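Local coordinates for glycoside Hydrolase (Bacteroides uniformis, PDB 5TA0), which probably hydrolyses agarose-type galactans as a family 86 glycoside hydrolase, its (alpha/beta)6 barrel holding a neoagaro-oligosaccharide here in an engineered variant, at residues W417-T427 and D437-I448. Numbering follows the deposited sequence.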
ATOM      1  N   TRP A 417      12.859  -1.803 -10.833  1.00  8.41           N
ATOM      2  CA  TRP A 417      12.882  -0.498 -10.156  1.00  8.17           C
ATOM      3  C   TRP A 417      14.283  -0.068  -9.729  1.00  8.81           C
ATOM      4  O   TRP A 417      14.447   0.942  -9.046  1.00  8.58           O
ATOM      5  CB  TRP A 417      11.915  -0.525  -8.942  1.00  8.13           C
ATOM      6  CG  TRP A 417      10.479  -0.470  -9.375  1.00  7.88           C
ATOM      7  CD1 TRP A 417       9.665  -1.544  -9.715  1.00  7.81           C
ATOM      8  CD2 TRP A 417       9.667   0.702  -9.561  1.00  7.75           C
ATOM      9  NE1 TRP A 417       8.440  -1.097 -10.097  1.00  7.97           N
ATOM     10  CE2 TRP A 417       8.411   0.274 -10.015  1.00  7.72           C
ATOM     11  CE3 TRP A 417       9.883   2.075  -9.384  1.00  7.59           C
ATOM     12  CZ2 TRP A 417       7.366   1.173 -10.277  1.00  7.95           C
ATOM     13  CZ3 TRP A 417       8.845   2.950  -9.630  1.00  7.97           C
ATOM     14  CH2 TRP A 417       7.618   2.511 -10.077  1.00  7.80           C
ATOM     15  N   LYS A 418      15.321  -0.813 -10.114  1.00  8.83           N
ATOM     16  CA  LYS A 418      16.703  -0.468  -9.752  1.00  9.73           C
ATOM     17  C   LYS A 418      17.016   0.969 -10.225  1.00  9.90           C
ATOM     18  O   LYS A 418      16.607   1.380 -11.311  1.00  9.93           O
ATOM     19  CB  LYS A 418      17.685  -1.477 -10.370  1.00 11.05           C
ATOM     20  CG  LYS A 418      19.087  -1.406  -9.826  1.00 12.44           C
ATOM     21  CD  LYS A 418      20.011  -2.372 -10.546  1.00 14.26           C
ATOM     22  CE  LYS A 418      21.373  -2.485  -9.900  1.00 17.19           C
ATOM     23  NZ  LYS A 418      22.173  -1.231 -10.002  1.00 19.55           N
ATOM     24  N   ASP A 419      17.682   1.730  -9.360  1.00  9.70           N
ATOM     25  CA  ASP A 419      18.155   3.078  -9.675  1.00 10.44           C
ATOM     26  C   ASP A 419      17.088   4.159  -9.618  1.00 10.81           C
ATOM     27  O   ASP A 419      17.447   5.337  -9.550  1.00 12.18           O
ATOM     28  CB  ASP A 419      18.872   3.174 -11.042  1.00 11.42           C
ATOM     29  CG  ASP A 419      19.890   2.092 -11.259  1.00 12.27           C
ATOM     30  OD1 ASP A 419      20.809   1.999 -10.436  1.00 13.28           O
ATOM     31  OD2 ASP A 419      19.761   1.334 -12.256  1.00 13.91           O
ATOM     32  N   VAL A 420      15.797   3.830  -9.702  1.00  9.65           N
ATOM     33  CA  VAL A 420      14.743   4.832  -9.869  1.00  9.63           C
ATOM     34  C   VAL A 420      14.730   5.732  -8.625  1.00  9.61           C
ATOM     35  O   VAL A 420      14.603   5.242  -7.496  1.00  9.54           O
ATOM     36  CB  VAL A 420      13.359   4.189 -10.071  1.00  9.52           C
ATOM     37  CG1 VAL A 420      12.263   5.243 -10.053  1.00  9.76           C
ATOM     38  CG2 VAL A 420      13.312   3.367 -11.361  1.00  9.52           C
ATOM     39  N   LYS A 421      14.895   7.036  -8.855  1.00  9.39           N
ATOM     40  CA  LYS A 421      14.920   8.035  -7.795  1.00 10.30           C
ATOM     41  C   LYS A 421      14.888   9.383  -8.500  1.00  9.63           C
ATOM     42  O   LYS A 421      15.063   9.478  -9.713  1.00  9.37           O
ATOM     43  CB  LYS A 421      16.161   7.924  -6.892  1.00 11.82           C
ATOM     44  CG  LYS A 421      17.494   8.226  -7.591  1.00 12.99           C
ATOM     45  CD  LYS A 421      18.710   8.080  -6.673  1.00 15.42           C
ATOM     46  CE  LYS A 421      18.992   6.642  -6.328  1.00 17.64           C
ATOM     47  NZ  LYS A 421      19.565   5.875  -7.455  1.00 18.93           N
ATOM     48  N   GLY A 422      14.672  10.418  -7.708  1.00  9.48           N
ATOM     49  CA  GLY A 422      14.817  11.773  -8.180  1.00  9.67           C
ATOM     50  C   GLY A 422      13.577  12.616  -7.994  1.00  9.23           C
ATOM     51  O   GLY A 422      12.628  12.221  -7.291  1.00  8.99           O
ATOM     52  N   THR A 423      13.585  13.782  -8.636  1.00  9.10           N
ATOM     53  CA  THR A 423      12.509  14.766  -8.514  1.00  9.27           C
ATOM     54  C   THR A 423      11.384  14.376  -9.464  1.00  8.85           C
ATOM     55  O   THR A 423      11.620  14.117 -10.663  1.00  9.66           O
ATOM     56  CB  THR A 423      13.024  16.177  -8.872  1.00  9.64           C
ATOM     57  OG1 THR A 423      14.036  16.548  -7.925  1.00 11.01           O
ATOM     58  CG2 THR A 423      11.922  17.186  -8.892  1.00  9.82           C
ATOM     59  N   ARG A 424      10.158  14.304  -8.941  1.00  8.57           N
ATOM     60  CA  ARG A 424       9.018  13.930  -9.748  1.00  8.58           C
ATOM     61  C   ARG A 424       8.717  15.006 -10.775  1.00  8.63           C
ATOM     62  O   ARG A 424       8.720  16.202 -10.436  1.00  8.65           O
ATOM     63  CB  ARG A 424       7.795  13.726  -8.865  1.00  8.61           C
ATOM     64  CG  ARG A 424       6.637  12.992  -9.524  1.00  8.48           C
ATOM     65  CD  ARG A 424       5.502  12.797  -8.537  1.00  8.85           C
ATOM     66  NE  ARG A 424       4.384  12.076  -9.114  1.00  8.84           N
ATOM     67  CZ  ARG A 424       3.135  12.141  -8.657  1.00  8.82           C
ATOM     68  NH1 ARG A 424       2.830  12.912  -7.615  1.00  9.59           N
ATOM     69  NH2 ARG A 424       2.172  11.469  -9.277  1.00  9.56           N
ATOM     70  N   VAL A 425       8.395  14.581 -11.992  1.00  8.57           N
ATOM     71  CA  VAL A 425       8.030  15.494 -13.059  1.00  9.27           C
ATOM     72  C   VAL A 425       6.723  15.072 -13.681  1.00 10.05           C
ATOM     73  O   VAL A 425       6.289  13.906 -13.564  1.00  9.96           O
ATOM     74  CB  VAL A 425       9.154  15.675 -14.122  1.00  9.73           C
ATOM     75  CG1 VAL A 425      10.347  16.359 -13.496  1.00  9.61           C
ATOM     76  CG2 VAL A 425       9.534  14.331 -14.761  1.00 10.12           C
ATOM     77  N   GLU A 426       6.079  16.011 -14.347  1.00 10.92           N
ATOM     78  CA  GLU A 426       4.763  15.767 -14.911  1.00 12.28           C
ATOM     79  C   GLU A 426       4.742  14.764 -16.055  1.00 12.21           C
ATOM     80  O   GLU A 426       5.559  14.837 -16.973  1.00 11.26           O
ATOM     81  CB  GLU A 426       4.152  17.066 -15.409  1.00 15.30           C
ATOM     82  CG  GLU A 426       2.707  16.861 -15.801  1.00 19.27           C
ATOM     83  CD  GLU A 426       2.144  17.884 -16.731  1.00 24.14           C
ATOM     84  OE1 GLU A 426       2.872  18.705 -17.319  1.00 27.25           O
ATOM     85  OE2 GLU A 426       0.904  17.826 -16.864  1.00 29.31           O
ATOM     86  N   THR A 427       3.763  13.865 -16.005  1.00 11.73           N
ATOM     87  CA  THR A 427       3.438  12.978 -17.115  1.00 12.69           C
ATOM     88  C   THR A 427       1.943  13.035 -17.351  1.00 13.51           C
ATOM     89  O   THR A 427       1.180  13.299 -16.434  1.00 14.15           O
ATOM     90  CB  THR A 427       3.843  11.519 -16.849  1.00 12.91           C
ATOM     91  OG1 THR A 427       3.172  11.036 -15.669  1.00 13.07           O
ATOM     92  CG2 THR A 427       5.336  11.392 -16.705  1.00 13.16           C
ATOM     93  N   ASP A 437       4.285   7.824 -14.567  1.00  9.08           N
ATOM     94  CA  ASP A 437       4.981   8.683 -13.588  1.00  8.65           C
ATOM     95  C   ASP A 437       6.428   8.827 -14.054  1.00  8.51           C
ATOM     96  O   ASP A 437       6.902   8.071 -14.923  1.00  9.05           O
ATOM     97  CB  ASP A 437       4.866   8.063 -12.168  1.00  8.27           C
ATOM     98  CG  ASP A 437       4.939   9.083 -11.043  1.00  8.61           C
ATOM     99  OD1 ASP A 437       5.192  10.288 -11.264  1.00  8.44           O
ATOM    100  OD2 ASP A 437       4.759   8.625  -9.890  1.00  8.79           O
ATOM    101  N   ALA A 438       7.147   9.803 -13.505  1.00  8.36           N
ATOM    102  CA  ALA A 438       8.533  10.020 -13.907  1.00  8.51           C
ATOM    103  C   ALA A 438       9.311  10.777 -12.865  1.00  8.57           C
ATOM    104  O   ALA A 438       8.745  11.614 -12.150  1.00  8.18           O
ATOM    105  CB  ALA A 438       8.597  10.763 -15.226  1.00  8.94           C
ATOM    106  N   TYR A 439      10.610  10.481 -12.801  1.00  8.25           N
ATOM    107  CA  TYR A 439      11.531  11.043 -11.799  1.00  8.46           C
ATOM    108  C   TYR A 439      12.863  11.367 -12.460  1.00  8.88           C
ATOM    109  O   TYR A 439      13.389  10.566 -13.249  1.00  9.44           O
ATOM    110  CB  TYR A 439      11.706  10.082 -10.583  1.00  8.34           C
ATOM    111  CG  TYR A 439      10.376   9.817  -9.904  1.00  8.21           C
ATOM    112  CD1 TYR A 439       9.952  10.645  -8.872  1.00  8.18           C
ATOM    113  CD2 TYR A 439       9.506   8.847 -10.363  1.00  8.18           C
ATOM    114  CE1 TYR A 439       8.703  10.493  -8.282  1.00  8.37           C
ATOM    115  CE2 TYR A 439       8.252   8.691  -9.792  1.00  8.20           C
ATOM    116  CZ  TYR A 439       7.853   9.516  -8.756  1.00  8.21           C
ATOM    117  OH  TYR A 439       6.606   9.414  -8.182  1.00  8.30           O
ATOM    118  N   VAL A 440      13.400  12.534 -12.124  1.00  9.40           N
ATOM    119  CA  VAL A 440      14.644  13.056 -12.715  1.00  9.93           C
ATOM    120  C   VAL A 440      15.743  13.084 -11.660  1.00 10.54           C
ATOM    121  O   VAL A 440      15.625  13.767 -10.638  1.00 10.22           O
ATOM    122  CB  VAL A 440      14.431  14.495 -13.209  1.00 10.30           C
ATOM    123  CG1 VAL A 440      15.759  15.100 -13.687  1.00 10.43           C
ATOM    124  CG2 VAL A 440      13.387  14.554 -14.324  1.00 10.91           C
ATOM    125  N   ASP A 441      16.788  12.309 -11.888  1.00 10.98           N
ATOM    126  CA  ASP A 441      17.942  12.244 -11.021  1.00 12.53           C
ATOM    127  C   ASP A 441      19.164  12.717 -11.784  1.00 12.47           C
ATOM    128  O   ASP A 441      19.876  11.915 -12.384  1.00 12.40           O
ATOM    129  CB  ASP A 441      18.188  10.820 -10.530  1.00 13.91           C
ATOM    130  CG  ASP A 441      19.378  10.720  -9.574  1.00 15.85           C
ATOM    131  OD1 ASP A 441      19.627  11.676  -8.827  1.00 18.40           O
ATOM    132  OD2 ASP A 441      20.015   9.667  -9.539  1.00 18.79           O
ATOM    133  N   GLY A 442      19.383  14.022 -11.756  1.00 12.58           N
ATOM    134  CA  GLY A 442      20.545  14.611 -12.463  1.00 12.48           C
ATOM    135  C   GLY A 442      20.444  14.445 -13.965  1.00 12.41           C
ATOM    136  O   GLY A 442      19.584  15.026 -14.597  1.00 12.86           O
ATOM    137  N   LYS A 443      21.321  13.595 -14.507  1.00 12.58           N
ATOM    138  CA  LYS A 443      21.361  13.276 -15.935  1.00 13.39           C
ATOM    139  C   LYS A 443      20.401  12.165 -16.339  1.00 13.13           C
ATOM    140  O   LYS A 443      20.190  11.916 -17.525  1.00 13.91           O
ATOM    141  CB  LYS A 443      22.795  12.855 -16.330  1.00 15.70           C
ATOM    142  CG  LYS A 443      23.855  13.870 -15.924  1.00 18.83           C
ATOM    143  CD  LYS A 443      25.238  13.568 -16.460  1.00 22.02           C
ATOM    144  CE  LYS A 443      26.214  14.635 -15.984  1.00 25.27           C
ATOM    145  NZ  LYS A 443      27.513  14.611 -16.715  1.00 28.87           N
ATOM    146  N   ASN A 444      19.846  11.472 -15.342  1.00 12.81           N
ATOM    147  CA  ASN A 444      18.981  10.322 -15.583  1.00 13.82           C
ATOM    148  C   ASN A 444      17.518  10.641 -15.362  1.00 13.20           C
ATOM    149  O   ASN A 444      17.175  11.322 -14.389  1.00 14.03           O
ATOM    150  CB  ASN A 444      19.369   9.177 -14.669  1.00 15.55           C
ATOM    151  CG  ASN A 444      20.714   8.602 -15.022  1.00 17.80           C
ATOM    152  OD1 ASN A 444      20.926   8.183 -16.155  1.00 21.15           O
ATOM    153  ND2 ASN A 444      21.620   8.580 -14.074  1.00 20.59           N
ATOM    154  N   VAL A 445      16.674  10.158 -16.261  1.00 11.65           N
ATOM    155  CA  VAL A 445      15.222  10.310 -16.135  1.00 11.03           C
ATOM    156  C   VAL A 445      14.586   8.937 -16.239  1.00 11.08           C
ATOM    157  O   VAL A 445      14.880   8.201 -17.174  1.00 12.32           O
ATOM    158  CB  VAL A 445      14.631  11.227 -17.217  1.00 11.32           C
ATOM    159  CG1 VAL A 445      13.140  11.467 -16.982  1.00 11.83           C
ATOM    160  CG2 VAL A 445      15.382  12.545 -17.238  1.00 11.49           C
ATOM    161  N   TYR A 446      13.702   8.614 -15.300  1.00 10.11           N
ATOM    162  CA  TYR A 446      13.014   7.321 -15.218  1.00 10.04           C
ATOM    163  C   TYR A 446      11.561   7.578 -15.515  1.00  9.51           C
ATOM    164  O   TYR A 446      10.900   8.336 -14.802  1.00 10.53           O
ATOM    165  CB  TYR A 446      13.192   6.684 -13.824  1.00 10.10           C
ATOM    166  CG  TYR A 446      14.634   6.532 -13.488  1.00 10.56           C
ATOM    167  CD1 TYR A 446      15.364   5.466 -14.003  1.00 11.45           C
ATOM    168  CD2 TYR A 446      15.297   7.487 -12.722  1.00 11.02           C
ATOM    169  CE1 TYR A 446      16.706   5.340 -13.743  1.00 11.65           C
ATOM    170  CE2 TYR A 446      16.655   7.368 -12.447  1.00 11.91           C
ATOM    171  CZ  TYR A 446      17.343   6.285 -12.966  1.00 12.40           C
ATOM    172  OH  TYR A 446      18.694   6.147 -12.751  1.00 14.74           O
ATOM    173  N   PHE A 447      11.067   6.975 -16.599  1.00  9.19           N
ATOM    174  CA  PHE A 447       9.705   7.128 -17.079  1.00  9.44           C
ATOM    175  C   PHE A 447       9.015   5.774 -16.904  1.00  9.30           C
ATOM    176  O   PHE A 447       9.413   4.780 -17.542  1.00  9.47           O
ATOM    177  CB  PHE A 447       9.766   7.555 -18.547  1.00  9.97           C
ATOM    178  CG  PHE A 447       8.455   7.944 -19.180  1.00 11.01           C
ATOM    179  CD1 PHE A 447       7.313   8.290 -18.471  1.00 11.53           C
ATOM    180  CD2 PHE A 447       8.412   8.030 -20.581  1.00 12.04           C
ATOM    181  CE1 PHE A 447       6.154   8.675 -19.130  1.00 11.90           C
ATOM    182  CE2 PHE A 447       7.273   8.449 -21.226  1.00 12.45           C
ATOM    183  CZ  PHE A 447       6.162   8.772 -20.510  1.00 12.79           C
ATOM    184  N   ILE A 448       8.050   5.715 -15.983  1.00  8.60           N
ATOM    185  CA  ILE A 448       7.415   4.432 -15.622  1.00  8.79           C
ATOM    186  C   ILE A 448       6.007   4.416 -16.148  1.00  8.37           C
ATOM    187  O   ILE A 448       5.254   5.363 -15.953  1.00  8.76           O
ATOM    188  CB  ILE A 448       7.389   4.202 -14.091  1.00  9.14           C
ATOM    189  CG1 ILE A 448       8.766   4.411 -13.456  1.00  9.49           C
ATOM    190  CG2 ILE A 448       6.861   2.821 -13.765  1.00  9.08           C
ATOM    191  CD1 ILE A 448       8.928   5.711 -12.706  1.00 10.09           C
TER
HETATM  192  O   HOH W   1      19.725   7.235 -10.611  1.00 31.11           O
HETATM  193  O   HOH W   2       4.357  12.020 -13.261  1.00 14.10           O
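Thr423 and Val440 form an antiparallel hydrogen-bonded pair: Thr423 N reaches Val440 O at 2.9 Å, and Val440 N reaches Thr423 O. Val425 N adds a hydrogen bond to Ala438 O. These bonds join the two strands of the beta hairpin 423-429/434-441 in a beta-sandwich sheet.

Between side chains, the polar link is a salt bridge. Arg424 is extended from CG to NE, with CG anti to the backbone N (chi1 -165°), and crosses the Tyr439 ring at a slant, its CB 3.4 Å from Tyr439 CE1. Its NE meets Asp437 OD1 on the syn side at 2.9 Å, nearly straight (170°). OD1 also accepts from Ala438 N and water 2, while Tyr439 OH donates to OD2 at 2.6 Å. With an alanine here, Arg424 NE and the Tyr439 hydroxyl would probably lose these acceptors, and the guanidinium would be freer to turn.

Among apolar contacts, Val425 CG1 meets Val440 CG2 at 3.6 Å within the hairpin. Two others reach strand 444-451. Val420 CA sits over the centre of one Tyr446 face, 3.9 Å from the centroid, a CH-pi contact. Trp417 CH2 touches Ile448 CG2 at 3.8 Å.

Water 1 links Tyr446 OH, Asp419 O and Asp441 OD2. The buried Asp437 carboxylate is gripped through both oxygens, which probably favours its charged form.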